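Local structure of inorganic pyrophosphatase (Shewanella sp. AS-11, 6LL8) at residues A[48-51]-A[57-60]; A[213-218]-A[297-302]; A[261-266]-A[271-276]. The protein probably catalyses the hydrolysis of diphosphate to two phosphates, with divalent metal ions such as manganese or magnesium in its active site. One frame throughout, in Å; residues are numbered along the deposited sequence. Where two conformers were deposited one is given.

Contact 1. Residues A[48-51]-A[57-60]; sequences FILE and APEY
The ring in this contact is the pyrrolidine of Pro58, which meets the helix through a single atom: Leu50 CD1 lies 4.4 Å from Pro58 CD. The other methyl of the leucine stands back, with Leu50 CD2 6.0 Å from Pro58 CD, so one branch alone does the touching. The same CD1 methyl also rests against the backbone of the preceding residue, 3.9 Å from Ala57 CA and 4.1 Å from Ala57 N. Torsions account for this reach. CG of Leu50 is anti to the carbonyl carbon (chi1 -65°), and CD1 then continues away from CA (chi2 -164°), making it the leading atom. Ala57 presents its backbone rather than its methyl, since Ala57 CB is 4.6 Å from Leu50 CD1. The contact is apolar and light, burying 67 Å², and no hydrogen bond crosses it; the closest CA pair, Leu50 and Ala57, is 7.3 Å apart. Leu42 and Phe55 also pack on Leu50, while Pro58 also packs on Ala36 of strand 34-38 and on Ile17 and Ile21 of helix 14-29. Backbone pairing of Glu59 with Arg38, together with a bond from Arg38 NE to Pro58 O, ties the strand to its neighbour. The contact thus closes a beta-alpha-beta unit of the DHH domain, strand 34-38, helix 44-53 and strand 59-60, where the returning chain becomes an edge strand of the parallel sheet within this chain.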
loop_
_atom_site.group_PDB
_atom_site.type_symbol
_atom_site.label_atom_id
_atom_site.label_comp_id
_atom_site.label_asym_id
_atom_site.label_seq_id
_atom_site.Cartn_x
_atom_site.Cartn_y
_atom_site.Cartn_z
ATOM N N PHE A 48 0.149 8.026 -13.204
ATOM C CA PHE A 48 -0.356 9.404 -13.250
ATOM C C PHE A 48 0.527 10.316 -12.431
ATOM O O PHE A 48 0.904 11.422 -12.866
ATOM C CB PHE A 48 -1.812 9.403 -12.792
ATOM C CG PHE A 48 -2.447 10.762 -12.652
ATOM C CD1 PHE A 48 -3.077 11.332 -13.728
ATOM C CD2 PHE A 48 -2.420 11.463 -11.451
ATOM C CE1 PHE A 48 -3.654 12.587 -13.630
ATOM C CE2 PHE A 48 -3.019 12.719 -11.346
ATOM C CZ PHE A 48 -3.647 13.253 -12.441
ATOM N N ILE A 49 0.851 9.898 -11.209
ATOM C CA ILE A 49 1.680 10.742 -10.305
ATOM C C ILE A 49 3.072 10.962 -10.927
ATOM O O ILE A 49 3.579 12.092 -10.955
ATOM C CB ILE A 49 1.780 10.079 -8.931
ATOM C CG1 ILE A 49 0.421 10.049 -8.211
ATOM C CG2 ILE A 49 2.850 10.756 -8.080
ATOM C CD1 ILE A 49 0.416 9.114 -7.010
ATOM N N LEU A 50 3.700 9.877 -11.372
ATOM C CA LEU A 50 5.069 10.003 -11.896
ATOM C C LEU A 50 5.066 10.865 -13.158
ATOM O O LEU A 50 5.985 11.651 -13.349
ATOM C CB LEU A 50 5.714 8.645 -12.156
ATOM C CG LEU A 50 5.961 7.769 -10.931
ATOM C CD1 LEU A 50 6.941 6.656 -11.279
ATOM C CD2 LEU A 50 6.455 8.528 -9.701
ATOM N N GLU A 51 4.068 10.725 -14.015
ATOM C CA GLU A 51 4.031 11.530 -15.243
ATOM C C GLU A 51 3.864 12.999 -14.859
ATOM O O GLU A 51 4.524 13.889 -15.450
ATOM C CB GLU A 51 2.930 11.044 -16.179
ATOM C CG GLU A 51 2.928 11.796 -17.512
ATOM C CD GLU A 51 2.395 13.212 -17.589
ATOM O OE1 GLU A 51 1.613 13.630 -16.734
ATOM O OE2 GLU A 51 2.786 13.896 -18.587
ATOM N N ALA A 57 9.681 5.333 -13.978
ATOM C CA ALA A 57 9.469 4.254 -12.999
ATOM C C ALA A 57 10.828 3.785 -12.533
ATOM O O ALA A 57 11.750 3.608 -13.342
ATOM C CB ALA A 57 8.690 3.128 -13.619
ATOM N N PRO A 58 10.957 3.422 -11.258
ATOM C CA PRO A 58 12.188 2.841 -10.759
ATOM C C PRO A 58 12.519 1.519 -11.451
ATOM O O PRO A 58 11.680 0.893 -12.025
ATOM C CB PRO A 58 11.907 2.611 -9.277
ATOM C CG PRO A 58 10.748 3.440 -8.902
ATOM C CD PRO A 58 9.989 3.687 -10.176
ATOM N N GLU A 59 13.766 1.102 -11.298
ATOM C CA GLU A 59 14.228 -0.184 -11.849
ATOM C C GLU A 59 13.347 -1.328 -11.369
ATOM O O GLU A 59 13.160 -1.522 -10.163
ATOM C CB GLU A 59 15.667 -0.387 -11.370
ATOM C CG GLU A 59 16.262 -1.701 -11.868
ATOM C CD GLU A 59 17.682 -1.959 -11.399
ATOM O OE1 GLU A 59 18.379 -1.008 -11.043
ATOM O OE2 GLU A 59 18.065 -3.139 -11.467
ATOM N N TYR A 60 12.902 -2.142 -12.300
ATOM C CA TYR A 60 12.175 -3.383 -11.975
ATOM C C TYR A 60 13.197 -4.458 -11.645
ATOM O O TYR A 60 14.043 -4.784 -12.482
ATOM C CB TYR A 60 11.324 -3.866 -13.143
ATOM C CG TYR A 60 10.718 -5.231 -12.955
ATOM C CD1 TYR A 60 9.646 -5.410 -12.100
ATOM C CD2 TYR A 60 11.161 -6.327 -13.677
ATOM C CE1 TYR A 60 9.059 -6.649 -11.932
ATOM C CE2 TYR A 60 10.575 -7.570 -13.531
ATOM C CZ TYR A 60 9.524 -7.731 -12.648
ATOM O OH TYR A 60 8.928 -8.948 -12.503
#

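Contact 2. Residues A[213-218]-A[297-302]; sequences VGIGQL and QVVPAL
Ile215 CD1 is the meeting point of strand 213-218 with three side chains of helix 297-302: Val299 CG2 at 4.1 Å, Val298 CG1 at 4.2 Å and, in the conformer given, Leu302 CD1 at 3.9 Å. This is helix-on-sheet packing of the DHHA2 domain, in which segment 297-302 of helix 294-307 runs nearly antiparallel to strand segment 213-218 (163°), axes 11.1 Å apart. Val299 comes in at a slant, whereas that conformer of Leu302 meets Ile215 tip to tip. Ile215 reaches them because CG1 is anti to the carbonyl carbon and CD1 extends straight on from it (chi2 180°), carrying the methyl off the sheet. Much of the second shell is apolar: Phe206 of strand 203-208 packs on both Ile215 and Val299, and Leu252 of strand 248-255 on Ile215. A polar bond from Tyr277 OH to Val298 O helps position the helix, which is kinked here, Pro300 having no N-H to give; the bond from Leu302 N to Val298 O is weak at 3.5 Å. The active site is close, for the side chain of Val299 is about 6 Å from the bound imidodiphosphate, and Ile215 O receives a weak hydrogen bond from NH1 of the pocket residue Arg294.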
loop_
_atom_site.group_PDB
_atom_site.type_symbol
_atom_site.label_atom_id
_atom_site.label_comp_id
_atom_site.label_asym_id
_atom_site.label_seq_id
_atom_site.Cartn_x
_atom_site.Cartn_y
_atom_site.Cartn_z
ATOM N N VAL A 213 -3.736 -15.562 3.828
ATOM C CA VAL A 213 -4.933 -14.742 3.572
ATOM C C VAL A 213 -4.574 -13.672 2.538
ATOM O O VAL A 213 -3.688 -12.845 2.780
ATOM C CB VAL A 213 -5.399 -14.103 4.887
ATOM C CG1 VAL A 213 -6.543 -13.147 4.643
ATOM C CG2 VAL A 213 -5.745 -15.168 5.901
ATOM N N GLY A 214 -5.251 -13.675 1.409
ATOM C CA GLY A 214 -5.085 -12.637 0.413
ATOM C C GLY A 214 -6.151 -11.582 0.551
ATOM O O GLY A 214 -7.326 -11.930 0.706
ATOM N N ILE A 215 -5.762 -10.314 0.502
ATOM C CA ILE A 215 -6.733 -9.203 0.611
ATOM C C ILE A 215 -6.439 -8.201 -0.504
ATOM O O ILE A 215 -5.348 -7.603 -0.507
ATOM C CB ILE A 215 -6.656 -8.512 1.978
ATOM C CG1 ILE A 215 -6.700 -9.524 3.123
ATOM C CG2 ILE A 215 -7.746 -7.463 2.063
ATOM C CD1 ILE A 215 -6.625 -8.922 4.506
ATOM N N GLY A 216 -7.393 -7.997 -1.385
ATOM C CA GLY A 216 -7.338 -6.931 -2.366
ATOM C C GLY A 216 -8.194 -5.764 -1.947
ATOM O O GLY A 216 -9.073 -5.888 -1.079
ATOM N N GLN A 217 -7.947 -4.634 -2.571
ATOM C CA GLN A 217 -8.756 -3.427 -2.343
ATOM C C GLN A 217 -8.869 -2.649 -3.635
ATOM O O GLN A 217 -7.885 -2.535 -4.373
ATOM C CB GLN A 217 -8.151 -2.574 -1.238
ATOM C CG GLN A 217 -9.019 -1.349 -0.920
ATOM C CD GLN A 217 -8.645 -0.630 0.347
ATOM O OE1 GLN A 217 -7.473 -0.583 0.706
ATOM N NE2 GLN A 217 -9.621 -0.098 1.063
ATOM N N LEU A 218 -10.057 -2.131 -3.887
ATOM C CA LEU A 218 -10.324 -1.221 -5.007
ATOM C C LEU A 218 -11.039 -0.003 -4.447
ATOM O O LEU A 218 -12.254 -0.043 -4.199
ATOM C CB LEU A 218 -11.147 -1.907 -6.082
ATOM C CG LEU A 218 -10.429 -3.049 -6.773
ATOM C CD1 LEU A 218 -11.414 -3.974 -7.470
ATOM C CD2 LEU A 218 -9.380 -2.526 -7.746
ATOM N N GLN A 297 -8.344 -1.158 9.892
ATOM C CA GLN A 297 -9.738 -1.575 10.100
ATOM C C GLN A 297 -10.011 -2.994 9.634
ATOM O O GLN A 297 -11.077 -3.512 9.944
ATOM C CB GLN A 297 -10.701 -0.606 9.443
ATOM C CG GLN A 297 -10.612 0.814 10.016
ATOM C CD GLN A 297 -11.462 1.758 9.221
ATOM O OE1 GLN A 297 -11.156 2.102 8.075
ATOM N NE2 GLN A 297 -12.581 2.162 9.792
ATOM N N VAL A 298 -9.140 -3.601 8.855
ATOM C CA VAL A 298 -9.386 -4.943 8.291
ATOM C C VAL A 298 -8.419 -5.946 8.899
ATOM O O VAL A 298 -8.844 -6.979 9.428
ATOM C CB VAL A 298 -9.318 -4.899 6.760
ATOM C CG1 VAL A 298 -9.413 -6.282 6.145
ATOM C CG2 VAL A 298 -10.403 -4.004 6.194
ATOM N N VAL A 299 -7.122 -5.696 8.778
ATOM C CA VAL A 299 -6.090 -6.671 9.183
ATOM C C VAL A 299 -6.099 -6.962 10.679
ATOM O O VAL A 299 -5.994 -8.143 11.048
ATOM C CB VAL A 299 -4.746 -6.231 8.645
ATOM C CG1 VAL A 299 -3.577 -6.974 9.259
ATOM C CG2 VAL A 299 -4.713 -6.396 7.130
ATOM N N PRO A 300 -6.101 -5.963 11.589
ATOM C CA PRO A 300 -5.906 -6.299 12.999
ATOM C C PRO A 300 -6.910 -7.317 13.533
ATOM O O PRO A 300 -6.525 -8.297 14.182
ATOM C CB PRO A 300 -5.989 -4.946 13.713
ATOM C CG PRO A 300 -5.541 -3.970 12.673
ATOM C CD PRO A 300 -6.129 -4.503 11.383
ATOM N N ALA A 301 -8.178 -7.095 13.265
ATOM C CA ALA A 301 -9.220 -7.983 13.815
ATOM C C ALA A 301 -9.105 -9.361 13.179
ATOM O O ALA A 301 -9.402 -10.345 13.835
ATOM C CB ALA A 301 -10.599 -7.407 13.614
ATOM N N LEU A 302 -8.740 -9.426 11.904
ATOM C CA LEU A 302 -8.569 -10.745 11.245
ATOM C C LEU A 302 -7.390 -11.475 11.871
ATOM O O LEU A 302 -7.495 -12.673 12.175
ATOM C CB LEU A 302 -8.285 -10.639 9.755
ATOM C CG LEU A 302 -9.454 -10.345 8.844
ATOM C CD1 LEU A 302 -8.920 -10.049 7.464
ATOM C CD2 LEU A 302 -10.426 -11.508 8.785
#

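Contact 3. Residues A[261-266]-A[271-276]; sequences SEMLVV and DLTERA
Strand 261-266 and helix 272-276 lie with axes 10.9 Å apart and their directions at 118°, and come closest in backbone at Val265 and Thr273, whose CA atoms are 8.5 Å apart. The methyl of Thr273 is the central atom: Thr273 CG2 is 3.9 Å from Met263 SD and equally 3.9 Å from Val265 CG2. Val265 meets it tip to tip, while Met263 and Thr273 run past one another in opposite directions. With OG1 of Thr273 between the backbone N and carbonyl carbon (chi1 63°), CG2 is left to face the strand and the hydroxyl bonds to Lys279 O. The second branch of Val265 touches the helix start, Val265 CG1 lying 4.3 Å from Leu272 CD2. Within segment 271-276, in the conformer given, a salt bridge joins Arg275 NE to Asp271 OD1 at 2.8 Å. Asp271 occupies the N-cap position without a side-chain capping bond. Met263 and Val265 face this helix, whereas Leu264 and Val266 between and beyond them pack on helix 230-243, the layering of an alpha/beta sandwich with helices on both faces of the DHHA2 sheet.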
loop_
_atom_site.group_PDB
_atom_site.type_symbol
_atom_site.label_atom_id
_atom_site.label_comp_id
_atom_site.label_asym_id
_atom_site.label_seq_id
_atom_site.Cartn_x
_atom_site.Cartn_y
_atom_site.Cartn_z
ATOM N N SER A 261 -16.861 0.055 2.860
ATOM C CA SER A 261 -16.424 -0.984 1.911
ATOM C C SER A 261 -17.416 -2.123 1.877
ATOM O O SER A 261 -17.870 -2.564 2.942
ATOM C CB SER A 261 -15.062 -1.544 2.308
ATOM O OG SER A 261 -14.040 -0.558 2.289
ATOM N N GLU A 262 -17.627 -2.671 0.686
ATOM C CA GLU A 262 -18.245 -3.997 0.576
ATOM C C GLU A 262 -17.111 -5.005 0.487
ATOM O O GLU A 262 -16.269 -4.859 -0.415
ATOM C CB GLU A 262 -19.153 -4.056 -0.644
ATOM C CG GLU A 262 -19.856 -5.394 -0.721
ATOM C CD GLU A 262 -20.889 -5.540 -1.794
ATOM O OE1 GLU A 262 -20.568 -5.211 -2.914
ATOM O OE2 GLU A 262 -21.969 -6.038 -1.485
ATOM N N MET A 263 -17.114 -6.002 1.330
ATOM C CA MET A 263 -16.100 -7.046 1.273
ATOM C C MET A 263 -16.682 -8.285 0.636
ATOM O O MET A 263 -17.708 -8.786 1.078
ATOM C CB MET A 263 -15.582 -7.383 2.666
ATOM C CG MET A 263 -14.444 -8.385 2.664
ATOM S SD MET A 263 -13.940 -8.923 4.311
ATOM C CE MET A 263 -12.834 -7.581 4.741
ATOM N N LEU A 264 -16.020 -8.770 -0.396
ATOM C CA LEU A 264 -16.304 -10.063 -1.042
ATOM C C LEU A 264 -15.399 -11.092 -0.370
ATOM O O LEU A 264 -14.183 -10.822 -0.240
ATOM C CB LEU A 264 -16.047 -9.998 -2.544
ATOM C CG LEU A 264 -16.697 -8.845 -3.303
ATOM C CD1 LEU A 264 -16.370 -8.924 -4.788
ATOM C CD2 LEU A 264 -18.181 -8.779 -3.077
ATOM N N VAL A 265 -15.930 -12.252 0.014
ATOM C CA VAL A 265 -15.199 -13.213 0.851
ATOM C C VAL A 265 -15.315 -14.604 0.255
ATOM O O VAL A 265 -16.452 -15.102 0.071
ATOM C CB VAL A 265 -15.774 -13.215 2.281
ATOM C CG1 VAL A 265 -15.059 -14.233 3.165
ATOM C CG2 VAL A 265 -15.745 -11.824 2.906
ATOM N N VAL A 266 -14.193 -15.268 0.101
ATOM C CA VAL A 266 -14.141 -16.742 -0.059
ATOM C C VAL A 266 -13.176 -17.276 0.981
ATOM O O VAL A 266 -12.081 -16.758 1.097
ATOM C CB VAL A 266 -13.765 -17.157 -1.491
ATOM C CG1 VAL A 266 -14.867 -16.759 -2.447
ATOM C CG2 VAL A 266 -12.447 -16.574 -1.950
ATOM N N ASP A 271 -17.494 -18.612 9.083
ATOM C CA ASP A 271 -17.935 -17.495 9.961
ATOM C C ASP A 271 -16.839 -16.427 10.084
ATOM O O ASP A 271 -16.804 -15.684 11.075
ATOM C CB ASP A 271 -18.350 -18.027 11.326
ATOM C CG ASP A 271 -17.227 -18.731 12.063
ATOM O OD1 ASP A 271 -16.141 -18.921 11.471
ATOM O OD2 ASP A 271 -17.467 -19.114 13.231
ATOM N N LEU A 272 -15.970 -16.320 9.083
ATOM C CA LEU A 272 -14.775 -15.441 9.189
ATOM C C LEU A 272 -15.177 -14.032 9.608
ATOM O O LEU A 272 -14.573 -13.509 10.565
ATOM C CB LEU A 272 -14.078 -15.393 7.830
ATOM C CG LEU A 272 -12.739 -14.661 7.857
ATOM C CD1 LEU A 272 -11.681 -15.472 8.561
ATOM C CD2 LEU A 272 -12.273 -14.309 6.455
ATOM N N THR A 273 -16.076 -13.363 8.891
ATOM C CA THR A 273 -16.351 -11.933 9.177
ATOM C C THR A 273 -17.245 -11.782 10.405
ATOM O O THR A 273 -17.114 -10.776 11.112
ATOM C CB THR A 273 -16.883 -11.172 7.962
ATOM O OG1 THR A 273 -18.137 -11.700 7.557
ATOM C CG2 THR A 273 -15.937 -11.229 6.783
ATOM N N GLU A 274 -18.094 -12.760 10.684
ATOM C CA GLU A 274 -18.839 -12.771 11.962
ATOM C C GLU A 274 -17.835 -12.727 13.121
ATOM O O GLU A 274 -17.988 -11.889 14.013
ATOM C CB GLU A 274 -19.750 -14.004 12.006
ATOM C CG GLU A 274 -20.610 -14.111 13.258
ATOM C CD GLU A 274 -21.847 -14.992 13.119
ATOM O OE1 GLU A 274 -21.818 -15.968 12.335
ATOM O OE2 GLU A 274 -22.843 -14.693 13.791
ATOM N N ARG A 275 -16.835 -13.601 13.087
ATOM C CA ARG A 275 -15.850 -13.721 14.192
ATOM C C ARG A 275 -14.957 -12.475 14.228
ATOM O O ARG A 275 -14.697 -11.945 15.340
ATOM C CB ARG A 275 -15.018 -15.000 14.068
ATOM C CG ARG A 275 -15.777 -16.277 14.417
ATOM C CD ARG A 275 -14.839 -17.468 14.487
ATOM N NE ARG A 275 -14.284 -17.707 13.165
ATOM C CZ ARG A 275 -13.012 -17.526 12.786
ATOM N NH1 ARG A 275 -12.081 -17.113 13.628
ATOM N NH2 ARG A 275 -12.670 -17.769 11.543
ATOM N N ALA A 276 -14.458 -12.027 13.087
ATOM C CA ALA A 276 -13.482 -10.919 13.079
ATOM C C ALA A 276 -14.151 -9.580 13.389
ATOM O O ALA A 276 -13.541 -8.796 14.117
ATOM C CB ALA A 276 -12.748 -10.872 11.766
#

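Overall arrangement
All three contacts are buried and none is bridged by a hydrogen bond, but they differ in place. Contact 1, which includes the exposed Ala57, is a local closure within the DHH domain, on the other side of the chain's centre from contacts 2 and 3, which share the DHHA2 sheet and lie with centres 9 Å apart. Contact 3 is nested in the loop that contact 2 closes, and the two touch directly, Val298 CG1 lying 3.9 Å from Met263 CE. Contact 2 lies deepest: all four touching residues are buried, and the Val299 side chain lies about 6 Å from the bound ligand. Contact 3 is farthest from the chain's centre and adds a sulfur-methyl contact; contact 1 instead packs a methyl on the Ala57 backbone and the Pro58 ring.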